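Local coordinates for uncharacterized conserved (PDB 7O21), which probably trims peptidoglycan as an LD-carboxypeptidase of the YkuD family and is linked to the generation of cell curvature in a predatory bacterium, at residues 34-39 and 264-269; 90-95 and 174-179; 200-205 and 245-250. One frame throughout, in Å; residues are numbered along the deposited sequence.

Contact 1: residues 34-39 and 264-269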
loop_
_atom_site.group_PDB
_atom_site.type_symbol
_atom_site.label_atom_id
_atom_site.label_comp_id
_atom_site.label_asym_id
_atom_site.label_seq_id
_atom_site.Cartn_x
_atom_site.Cartn_y
_atom_site.Cartn_z
ATOM N N SER A 34 -4.845 -18.535 -11.005
ATOM C CA SER A 34 -6.264 -18.453 -10.677
ATOM C C SER A 34 -7.103 -18.339 -11.949
ATOM O O SER A 34 -6.689 -17.735 -12.942
ATOM C CB SER A 34 -6.544 -17.265 -9.764
ATOM O OG SER A 34 -7.937 -17.024 -9.696
ATOM N N GLU A 35 -8.297 -18.943 -11.908
ATOM C CA GLU A 35 -9.242 -18.810 -13.017
ATOM C C GLU A 35 -9.952 -17.459 -13.027
ATOM O O GLU A 35 -10.632 -17.135 -14.015
ATOM C CB GLU A 35 -10.304 -19.909 -12.957
ATOM C CG GLU A 35 -11.287 -19.715 -11.803
ATOM C CD GLU A 35 -12.307 -20.841 -11.711
ATOM O OE1 GLU A 35 -12.749 -21.332 -12.771
ATOM O OE2 GLU A 35 -12.662 -21.252 -10.586
ATOM N N THR A 36 -9.829 -16.665 -11.965
ATOM C CA THR A 36 -10.618 -15.444 -11.828
ATOM C C THR A 36 -10.093 -14.359 -12.778
ATOM O O THR A 36 -8.944 -13.923 -12.666
ATOM C CB THR A 36 -10.593 -14.985 -10.368
ATOM O OG1 THR A 36 -11.291 -15.942 -9.559
ATOM C CG2 THR A 36 -11.247 -13.626 -10.204
ATOM N N GLU A 37 -10.938 -13.909 -13.706
ATOM C CA GLU A 37 -10.476 -12.989 -14.742
ATOM C C GLU A 37 -10.188 -11.582 -14.217
ATOM O O GLU A 37 -9.494 -10.815 -14.894
ATOM C CB GLU A 37 -11.429 -13.033 -15.951
ATOM C CG GLU A 37 -11.464 -14.443 -16.508
ATOM C CD GLU A 37 -12.334 -14.648 -17.736
ATOM O OE1 GLU A 37 -12.894 -13.677 -18.280
ATOM O OE2 GLU A 37 -12.458 -15.819 -18.154
ATOM N N ALA A 38 -10.688 -11.230 -13.032
ATOM C CA ALA A 38 -10.305 -9.971 -12.408
ATOM C C ALA A 38 -8.843 -9.971 -11.988
ATOM O O ALA A 38 -8.271 -8.894 -11.784
ATOM C CB ALA A 38 -11.193 -9.702 -11.193
ATOM N N PHE A 39 -8.227 -11.148 -11.879
ATOM C CA PHE A 39 -6.802 -11.235 -11.574
ATOM C C PHE A 39 -6.069 -11.354 -12.903
ATOM O O PHE A 39 -6.601 -10.929 -13.931
ATOM C CB PHE A 39 -6.497 -12.452 -10.688
ATOM C CG PHE A 39 -7.329 -12.520 -9.415
ATOM C CD1 PHE A 39 -7.794 -11.373 -8.788
ATOM C CD2 PHE A 39 -7.637 -13.750 -8.859
ATOM C CE1 PHE A 39 -8.566 -11.467 -7.613
ATOM C CE2 PHE A 39 -8.395 -13.855 -7.695
ATOM C CZ PHE A 39 -8.854 -12.721 -7.078
ATOM N N LYS A 264 -4.164 -17.323 -3.477
ATOM C CA LYS A 264 -5.071 -16.198 -3.699
ATOM C C LYS A 264 -6.262 -16.679 -4.515
ATOM O O LYS A 264 -6.092 -17.390 -5.515
ATOM C CB LYS A 264 -4.344 -15.056 -4.420
ATOM C CG LYS A 264 -5.204 -13.823 -4.677
ATOM C CD LYS A 264 -4.382 -12.776 -5.417
ATOM C CE LYS A 264 -5.174 -11.506 -5.710
ATOM N NZ LYS A 264 -4.272 -10.423 -6.252
ATOM N N THR A 265 -7.466 -16.308 -4.070
ATOM C CA THR A 265 -8.701 -16.818 -4.654
ATOM C C THR A 265 -9.790 -15.756 -4.541
ATOM O O THR A 265 -9.685 -14.822 -3.748
ATOM C CB THR A 265 -9.122 -18.115 -3.944
ATOM O OG1 THR A 265 -10.345 -18.615 -4.500
ATOM C CG2 THR A 265 -9.338 -17.874 -2.468
ATOM N N LEU A 266 -10.811 -15.875 -5.391
ATOM C CA LEU A 266 -12.065 -15.149 -5.203
ATOM C C LEU A 266 -12.982 -16.001 -4.325
ATOM O O LEU A 266 -13.300 -17.147 -4.667
ATOM C CB LEU A 266 -12.721 -14.846 -6.551
ATOM C CG LEU A 266 -13.959 -13.940 -6.491
ATOM C CD1 LEU A 266 -13.593 -12.559 -5.978
ATOM C CD2 LEU A 266 -14.578 -13.808 -7.874
ATOM N N GLN A 267 -13.368 -15.458 -3.178
ATOM C CA GLN A 267 -14.086 -16.199 -2.147
ATOM C C GLN A 267 -15.518 -15.704 -2.035
ATOM O O GLN A 267 -15.755 -14.498 -1.940
ATOM C CB GLN A 267 -13.382 -15.990 -0.812
ATOM C CG GLN A 267 -14.126 -16.531 0.408
ATOM C CD GLN A 267 -13.484 -16.061 1.704
ATOM O OE1 GLN A 267 -12.429 -16.554 2.092
ATOM N NE2 GLN A 267 -14.085 -15.073 2.345
ATOM N N ARG A 268 -16.460 -16.637 -2.036
ATOM C CA ARG A 268 -17.855 -16.344 -1.739
ATOM C C ARG A 268 -18.160 -16.915 -0.359
ATOM O O ARG A 268 -17.963 -18.111 -0.126
ATOM C CB ARG A 268 -18.769 -16.975 -2.783
ATOM C CG ARG A 268 -20.238 -16.613 -2.604
ATOM C CD ARG A 268 -21.099 -17.407 -3.576
ATOM N NE ARG A 268 -22.490 -16.956 -3.555
ATOM C CZ ARG A 268 -23.416 -17.438 -2.733
ATOM N NH1 ARG A 268 -23.095 -18.384 -1.860
ATOM N NH2 ARG A 268 -24.661 -16.975 -2.788
ATOM N N TYR A 269 -18.614 -16.057 0.547
ATOM C CA TYR A 269 -18.992 -16.437 1.906
ATOM C C TYR A 269 -20.484 -16.197 2.084
ATOM O O TYR A 269 -20.974 -15.101 1.796
ATOM C CB TYR A 269 -18.241 -15.568 2.924
ATOM C CG TYR A 269 -18.518 -15.949 4.364
ATOM C CD1 TYR A 269 -19.568 -15.379 5.066
ATOM C CD2 TYR A 269 -17.716 -16.874 5.009
ATOM C CE1 TYR A 269 -19.814 -15.737 6.383
ATOM C CE2 TYR A 269 -17.942 -17.225 6.313
ATOM C CZ TYR A 269 -18.997 -16.667 6.986
ATOM O OH TYR A 269 -19.198 -17.028 8.293
#

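Contact 2: residues 90-95 and 174-179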
loop_
_atom_site.group_PDB
_atom_site.type_symbol
_atom_site.label_atom_id
_atom_site.label_comp_id
_atom_site.label_asym_id
_atom_site.label_seq_id
_atom_site.Cartn_x
_atom_site.Cartn_y
_atom_site.Cartn_z
ATOM N N GLU A 90 14.530 -12.310 -2.745
ATOM C CA GLU A 90 13.736 -13.209 -3.559
ATOM C C GLU A 90 12.370 -13.341 -2.906
ATOM O O GLU A 90 12.237 -13.216 -1.680
ATOM C CB GLU A 90 14.413 -14.580 -3.757
ATOM C CG GLU A 90 14.547 -15.417 -2.503
ATOM C CD GLU A 90 15.212 -16.770 -2.757
ATOM O OE1 GLU A 90 15.049 -17.328 -3.862
ATOM O OE2 GLU A 90 15.889 -17.286 -1.845
ATOM N N GLY A 91 11.349 -13.569 -3.715
ATOM C CA GLY A 91 10.023 -13.698 -3.150
ATOM C C GLY A 91 8.929 -13.684 -4.198
ATOM O O GLY A 91 9.178 -13.806 -5.407
ATOM N N ILE A 92 7.711 -13.531 -3.691
ATOM C CA ILE A 92 6.485 -13.712 -4.445
ATOM C C ILE A 92 5.792 -12.360 -4.443
ATOM O O ILE A 92 5.214 -11.964 -3.419
ATOM C CB ILE A 92 5.592 -14.782 -3.790
ATOM C CG1 ILE A 92 6.336 -16.118 -3.631
ATOM C CG2 ILE A 92 4.317 -14.985 -4.591
ATOM C CD1 ILE A 92 5.658 -17.077 -2.631
ATOM N N TYR A 93 5.842 -11.655 -5.576
ATOM C CA TYR A 93 5.408 -10.264 -5.641
ATOM C C TYR A 93 4.348 -10.070 -6.717
ATOM O O TYR A 93 4.003 -10.978 -7.468
ATOM C CB TYR A 93 6.610 -9.339 -5.905
ATOM C CG TYR A 93 7.621 -9.503 -4.806
ATOM C CD1 TYR A 93 7.365 -9.002 -3.535
ATOM C CD2 TYR A 93 8.775 -10.243 -5.005
ATOM C CE1 TYR A 93 8.251 -9.200 -2.510
ATOM C CE2 TYR A 93 9.675 -10.440 -3.974
ATOM C CZ TYR A 93 9.402 -9.916 -2.731
ATOM O OH TYR A 93 10.283 -10.125 -1.691
ATOM N N PHE A 94 3.774 -8.873 -6.746
ATOM C CA PHE A 94 2.749 -8.453 -7.736
ATOM C C PHE A 94 3.212 -7.104 -8.306
ATOM O O PHE A 94 3.784 -6.318 -7.579
ATOM C CB PHE A 94 1.360 -8.334 -7.080
ATOM C CG PHE A 94 0.706 -9.638 -6.667
ATOM C CD1 PHE A 94 1.064 -10.292 -5.498
ATOM C CD2 PHE A 94 -0.261 -10.240 -7.462
ATOM C CE1 PHE A 94 0.487 -11.508 -5.157
ATOM C CE2 PHE A 94 -0.835 -11.450 -7.116
ATOM C CZ PHE A 94 -0.465 -12.072 -5.954
ATOM N N LEU A 95 3.026 -6.886 -9.597
ATOM C CA LEU A 95 3.375 -5.618 -10.226
ATOM C C LEU A 95 2.267 -4.597 -10.003
ATOM O O LEU A 95 1.083 -4.909 -10.171
ATOM C CB LEU A 95 3.611 -5.839 -11.716
ATOM C CG LEU A 95 4.777 -6.814 -11.947
ATOM C CD1 LEU A 95 4.683 -7.465 -13.312
ATOM C CD2 LEU A 95 6.112 -6.102 -11.747
ATOM N N LEU A 174 7.483 -13.510 -9.811
ATOM C CA LEU A 174 8.137 -14.425 -8.886
ATOM C C LEU A 174 9.630 -14.285 -9.121
ATOM O O LEU A 174 10.107 -14.531 -10.233
ATOM C CB LEU A 174 7.705 -15.859 -9.166
ATOM C CG LEU A 174 6.202 -16.148 -9.106
ATOM C CD1 LEU A 174 5.919 -17.642 -9.330
ATOM C CD2 LEU A 174 5.592 -15.654 -7.807
ATOM N N ILE A 175 10.358 -13.860 -8.098
ATOM C CA ILE A 175 11.770 -13.525 -8.223
ATOM C C ILE A 175 12.528 -14.534 -7.373
ATOM O O ILE A 175 12.563 -14.423 -6.146
ATOM C CB ILE A 175 12.053 -12.075 -7.804
ATOM C CG1 ILE A 175 11.225 -11.090 -8.662
ATOM C CG2 ILE A 175 13.559 -11.764 -7.925
ATOM C CD1 ILE A 175 11.266 -9.634 -8.195
ATOM N N PHE A 176 13.131 -15.537 -8.009
ATOM C CA PHE A 176 13.697 -16.678 -7.295
ATOM C C PHE A 176 15.172 -16.802 -7.638
ATOM O O PHE A 176 15.545 -16.711 -8.812
ATOM C CB PHE A 176 12.967 -17.965 -7.690
ATOM C CG PHE A 176 11.497 -18.007 -7.286
ATOM C CD1 PHE A 176 11.015 -17.223 -6.246
ATOM C CD2 PHE A 176 10.615 -18.853 -7.947
ATOM C CE1 PHE A 176 9.665 -17.287 -5.861
ATOM C CE2 PHE A 176 9.267 -18.923 -7.573
ATOM C CZ PHE A 176 8.794 -18.131 -6.532
ATOM N N ASP A 177 16.009 -17.003 -6.607
ATOM C CA ASP A 177 17.434 -17.227 -6.832
ATOM C C ASP A 177 17.649 -18.474 -7.673
ATOM O O ASP A 177 18.543 -18.514 -8.532
ATOM C CB ASP A 177 18.171 -17.387 -5.495
ATOM C CG ASP A 177 18.273 -16.091 -4.705
ATOM O OD1 ASP A 177 17.702 -15.065 -5.124
ATOM O OD2 ASP A 177 18.928 -16.098 -3.643
ATOM N N HIS A 178 16.829 -19.499 -7.453
ATOM C CA HIS A 178 16.954 -20.765 -8.152
ATOM C C HIS A 178 15.551 -21.189 -8.566
ATOM O O HIS A 178 14.570 -20.773 -7.949
ATOM C CB HIS A 178 17.625 -21.779 -7.210
ATOM C CG HIS A 178 19.039 -21.413 -6.858
ATOM N ND1 HIS A 178 20.092 -21.567 -7.735
ATOM C CD2 HIS A 178 19.556 -20.828 -5.751
ATOM C CE1 HIS A 178 21.203 -21.132 -7.168
ATOM N NE2 HIS A 178 20.905 -20.675 -5.965
ATOM N N VAL A 179 15.451 -21.971 -9.641
ATOM C CA VAL A 179 14.176 -22.520 -10.109
ATOM C C VAL A 179 14.354 -24.016 -10.332
ATOM O O VAL A 179 15.223 -24.428 -11.108
ATOM C CB VAL A 179 13.677 -21.840 -11.393
ATOM C CG1 VAL A 179 12.415 -22.532 -11.910
ATOM C CG2 VAL A 179 13.412 -20.362 -11.141
HETATM O O HOH W 1 15.404 -19.884 -4.780
#

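Contact 3: residues 200-205 and 245-250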
loop_
_atom_site.group_PDB
_atom_site.type_symbol
_atom_site.label_atom_id
_atom_site.label_comp_id
_atom_site.label_asym_id
_atom_site.label_seq_id
_atom_site.Cartn_x
_atom_site.Cartn_y
_atom_site.Cartn_z
ATOM N N SER A 200 -8.944 -28.885 2.425
ATOM C CA SER A 200 -9.097 -29.287 3.818
ATOM C C SER A 200 -9.387 -28.084 4.711
ATOM O O SER A 200 -10.243 -28.157 5.606
ATOM C CB SER A 200 -7.846 -30.037 4.274
ATOM O OG SER A 200 -8.030 -30.627 5.553
ATOM N N TRP A 201 -8.660 -26.983 4.498
ATOM C CA TRP A 201 -8.914 -25.747 5.227
ATOM C C TRP A 201 -10.310 -25.231 4.921
ATOM O O TRP A 201 -11.082 -24.916 5.835
ATOM C CB TRP A 201 -7.837 -24.725 4.851
ATOM C CG TRP A 201 -8.140 -23.303 5.248
ATOM C CD1 TRP A 201 -7.964 -22.742 6.472
ATOM C CD2 TRP A 201 -8.604 -22.256 4.386
ATOM N NE1 TRP A 201 -8.338 -21.411 6.445
ATOM C CE2 TRP A 201 -8.715 -21.087 5.171
ATOM C CE3 TRP A 201 -8.945 -22.195 3.031
ATOM C CZ2 TRP A 201 -9.166 -19.872 4.648
ATOM C CZ3 TRP A 201 -9.391 -20.990 2.510
ATOM C CH2 TRP A 201 -9.497 -19.844 3.317
ATOM N N ARG A 202 -10.666 -25.170 3.633
ATOM C CA ARG A 202 -11.994 -24.681 3.261
ATOM C C ARG A 202 -13.092 -25.511 3.915
ATOM O O ARG A 202 -14.066 -24.964 4.448
ATOM C CB ARG A 202 -12.171 -24.684 1.735
ATOM C CG ARG A 202 -13.452 -23.973 1.263
ATOM C CD ARG A 202 -13.901 -24.432 -0.102
ATOM N NE ARG A 202 -14.218 -25.856 -0.112
ATOM C CZ ARG A 202 -15.367 -26.362 0.327
ATOM N NH1 ARG A 202 -16.312 -25.558 0.802
ATOM N NH2 ARG A 202 -15.573 -27.671 0.284
ATOM N N GLN A 203 -12.960 -26.838 3.865
ATOM C CA GLN A 203 -13.976 -27.707 4.455
ATOM C C GLN A 203 -14.070 -27.511 5.961
ATOM O O GLN A 203 -15.178 -27.481 6.518
ATOM C CB GLN A 203 -13.684 -29.174 4.124
ATOM C CG GLN A 203 -14.079 -29.603 2.719
ATOM C CD GLN A 203 -13.699 -31.051 2.420
ATOM O OE1 GLN A 203 -13.283 -31.793 3.311
ATOM N NE2 GLN A 203 -13.834 -31.451 1.162
ATOM N N ALA A 204 -12.926 -27.367 6.644
ATOM C CA ALA A 204 -12.957 -27.185 8.094
ATOM C C ALA A 204 -13.650 -25.882 8.463
ATOM O O ALA A 204 -14.467 -25.836 9.393
ATOM C CB ALA A 204 -11.544 -27.227 8.674
ATOM N N TRP A 205 -13.347 -24.815 7.731
ATOM C CA TRP A 205 -14.029 -23.548 7.948
ATOM C C TRP A 205 -15.525 -23.692 7.681
ATOM O O TRP A 205 -16.357 -23.325 8.525
ATOM C CB TRP A 205 -13.385 -22.500 7.034
ATOM C CG TRP A 205 -13.913 -21.113 7.203
ATOM C CD1 TRP A 205 -14.744 -20.658 8.188
ATOM C CD2 TRP A 205 -13.643 -19.991 6.355
ATOM N NE1 TRP A 205 -15.015 -19.322 8.003
ATOM C CE2 TRP A 205 -14.348 -18.889 6.885
ATOM C CE3 TRP A 205 -12.882 -19.813 5.194
ATOM C CZ2 TRP A 205 -14.311 -17.625 6.294
ATOM C CZ3 TRP A 205 -12.849 -18.554 4.611
ATOM C CH2 TRP A 205 -13.557 -17.478 5.166
ATOM N N ILE A 245 -22.914 -22.278 7.259
ATOM C CA ILE A 245 -22.328 -21.335 6.318
ATOM C C ILE A 245 -21.847 -22.090 5.087
ATOM O O ILE A 245 -21.714 -23.317 5.085
ATOM C CB ILE A 245 -21.182 -20.506 6.942
ATOM C CG1 ILE A 245 -20.010 -21.410 7.335
ATOM C CG2 ILE A 245 -21.686 -19.694 8.138
ATOM C CD1 ILE A 245 -18.729 -20.642 7.678
ATOM N N LYS A 246 -21.602 -21.326 4.022
ATOM C CA LYS A 246 -21.077 -21.844 2.767
ATOM C C LYS A 246 -19.850 -21.020 2.411
ATOM O O LYS A 246 -19.906 -19.787 2.442
ATOM C CB LYS A 246 -22.112 -21.681 1.650
ATOM C CG LYS A 246 -23.281 -22.663 1.701
ATOM C CD LYS A 246 -24.518 -22.041 1.059
ATOM C CE LYS A 246 -24.970 -22.790 -0.180
ATOM N NZ LYS A 246 -24.312 -22.272 -1.414
ATOM N N VAL A 247 -18.751 -21.695 2.078
ATOM C CA VAL A 247 -17.527 -21.030 1.636
ATOM C C VAL A 247 -17.134 -21.633 0.296
ATOM O O VAL A 247 -16.872 -22.839 0.210
ATOM C CB VAL A 247 -16.375 -21.177 2.645
ATOM C CG1 VAL A 247 -15.147 -20.403 2.150
ATOM C CG2 VAL A 247 -16.810 -20.717 4.029
ATOM N N HIS A 248 -17.100 -20.812 -0.745
ATOM C CA HIS A 248 -16.714 -21.263 -2.073
ATOM C C HIS A 248 -15.521 -20.451 -2.552
ATOM O O HIS A 248 -15.478 -19.229 -2.372
ATOM C CB HIS A 248 -17.887 -21.133 -3.044
ATOM C CG HIS A 248 -19.019 -22.067 -2.736
ATOM N ND1 HIS A 248 -20.337 -21.665 -2.718
ATOM C CD2 HIS A 248 -19.023 -23.383 -2.416
ATOM C CE1 HIS A 248 -21.106 -22.695 -2.407
ATOM N NE2 HIS A 248 -20.332 -23.750 -2.221
ATOM N N LEU A 249 -14.550 -21.141 -3.149
ATOM C CA LEU A 249 -13.314 -20.521 -3.609
ATOM C C LEU A 249 -13.154 -20.781 -5.096
ATOM O O LEU A 249 -13.274 -21.928 -5.540
ATOM C CB LEU A 249 -12.112 -21.140 -2.894
ATOM C CG LEU A 249 -12.182 -21.253 -1.372
ATOM C CD1 LEU A 249 -10.932 -21.936 -0.822
ATOM C CD2 LEU A 249 -12.352 -19.881 -0.792
ATOM N N SER A 250 -12.868 -19.728 -5.861
ATOM C CA SER A 250 -12.489 -19.945 -7.246
ATOM C C SER A 250 -11.141 -20.658 -7.309
ATOM O O SER A 250 -10.360 -20.672 -6.350
ATOM C CB SER A 250 -12.410 -18.615 -7.993
ATOM O OG SER A 250 -11.252 -17.875 -7.616
#

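Contact 1: residues 34-39 and 264-269
Phe39 lays its ring against strand segment 264-269 and takes Lys264 over one face. CE of the lysine stands 4.0 Å from the centroid of the Phe39 ring, a CH-pi contact, and its NZ, 4.8 Å from the same centroid and 25° off the normal, adds a cation-pi interaction. The lysine reaches this place as a fully extended chain, with CG anti to the backbone N (chi1 -179°). On the opposite face of the ring sits CG2 of Thr36, over the centre, while the ring edge meets the backbone at Thr265 C. Thr36 also touches the strand: its OG1 lies 3.5 Å from Leu266 CB, the two side chains crossing at about a right angle.

Ser34 OG accepts from Thr36 N at 3.0 Å, an ST turn, and a type I turn from Thr36 to Phe39 brings the ring back toward the strand. Farther out, Ser250 on the adjoining strand bonds to both Thr36 OG1 and Leu266 N, and Glu170 forms a weak, long ion pair with Lys264. Loop and NTF2-like sheet thus meet through van der Waals contacts and one cation-pi interaction, while Ser250 makes hydrogen bonds to both.

Contact 2: residues 90-95 and 174-179
Two neighbouring antiparallel strands of the L,D-transpeptidase catalytic domain meet here, 91-95 and 174-176, where the second strand ends. Gly91 and Ile175 form a hydrogen-bonded pair: Gly91 N gives to Ile175 O at 2.8 Å, and Ile175 N returns a straighter bond to Gly91 O at 2.9 Å. Ile92 and Leu174 form the next, non-hydrogen-bonded pair, side by side and pointing the same way, with Ile92 CG2 3.5 Å from Leu174 CD2. The edge of the Phe176 ring meets Ile92 CG1.

Beyond the ladder, CG of Glu90 stands between its backbone N and carbonyl carbon (chi1 67°), and the extended chain carries OE1 to Asp177 N, which donates at 2.9 Å from above the carboxylate plane; a water bridges the same oxygen to His178 N. The carboxylates of Glu90 and Asp177 stack with planes 15° apart, a proximity probably eased by the salt bridge from Lys48 to Asp177.

On the face opposite Ile92 and Leu174, Ile175 CD1 reaches Tyr93 CD2 at 4.1 Å; the Ile175 side chain is about 8 Å from that of Cys151, the predicted nucleophile. Strand 42-47 flanks 172-176 on its far side, and Val255 of strand 246-257 packs against Ile92 and Leu174.

Contact 3: residues 200-205 and 245-250
Apolar contacts between helix 200-205 and strand 246-249 centre on Trp205 and Val247. Val247 CG2 sits over the face of the indole, 4.2 Å from the centroid of the Trp205 six-membered ring and 16° off its normal, a CH-pi contact, while the other methyl, CG1, is 3.8 Å from Trp205 CE3. Placed anti to the backbone N (chi1 -176°), CG of Trp205 carries the indole across the valine rather than along it. Trp205 also meets Ile245, whose CD1 lies 3.7 Å from Trp205 O. A turn earlier on the helix, Trp201 approaches Leu249 edge-on, its CZ3 3.8 Å from Leu249 CD1.

The polar link comes from Arg202. Its aliphatic part slides past Leu249 in the opposite direction, with Arg202 CD 3.8 Å from Leu249 CG; the chain then bends at chi3 (62°) and turns the guanidinium to the backbone. Arg202 NH1 donates to Val247 O at 2.8 Å, nearly in line with the carbonyl though bent at the hydrogen. Glu199 forms a salt bridge with NH2 of the same arginine, and Glu206 accepts from Val247 N, so that helix side chains engage both polar backbone atoms of this strand residue.

With the helix running roughly antiparallel to the strand and its tryptophans packed against the sheet, one by a face and one by an edge, this is the helix-on-curved-sheet packing of an NTF2-like domain.

How the contacts relate
From the N terminus, the chain passes strand 30-32 and enters the loop 34-39, which contact 1 joins to strand 260-270, closing by far the longest loop. Both other contacts fall within that span. Contact 2 comes first, closing 90-95 onto 174-179 in the catalytic domain; helix 184-206 then leads to contact 3, which closes in series with it, between this helix and strand 246-257. Contacts 1 and 3 share a sheet, since 246-257 and 260-270 are neighbours, and Ser250 O takes a probable hydrogen bond from Thr265 OG1. Contacts 1 and 2 meet where Lys264 packs on one conformer of Phe94, at the junction between the catalytic and NTF2-like domains; contacts 2 and 3 do not touch.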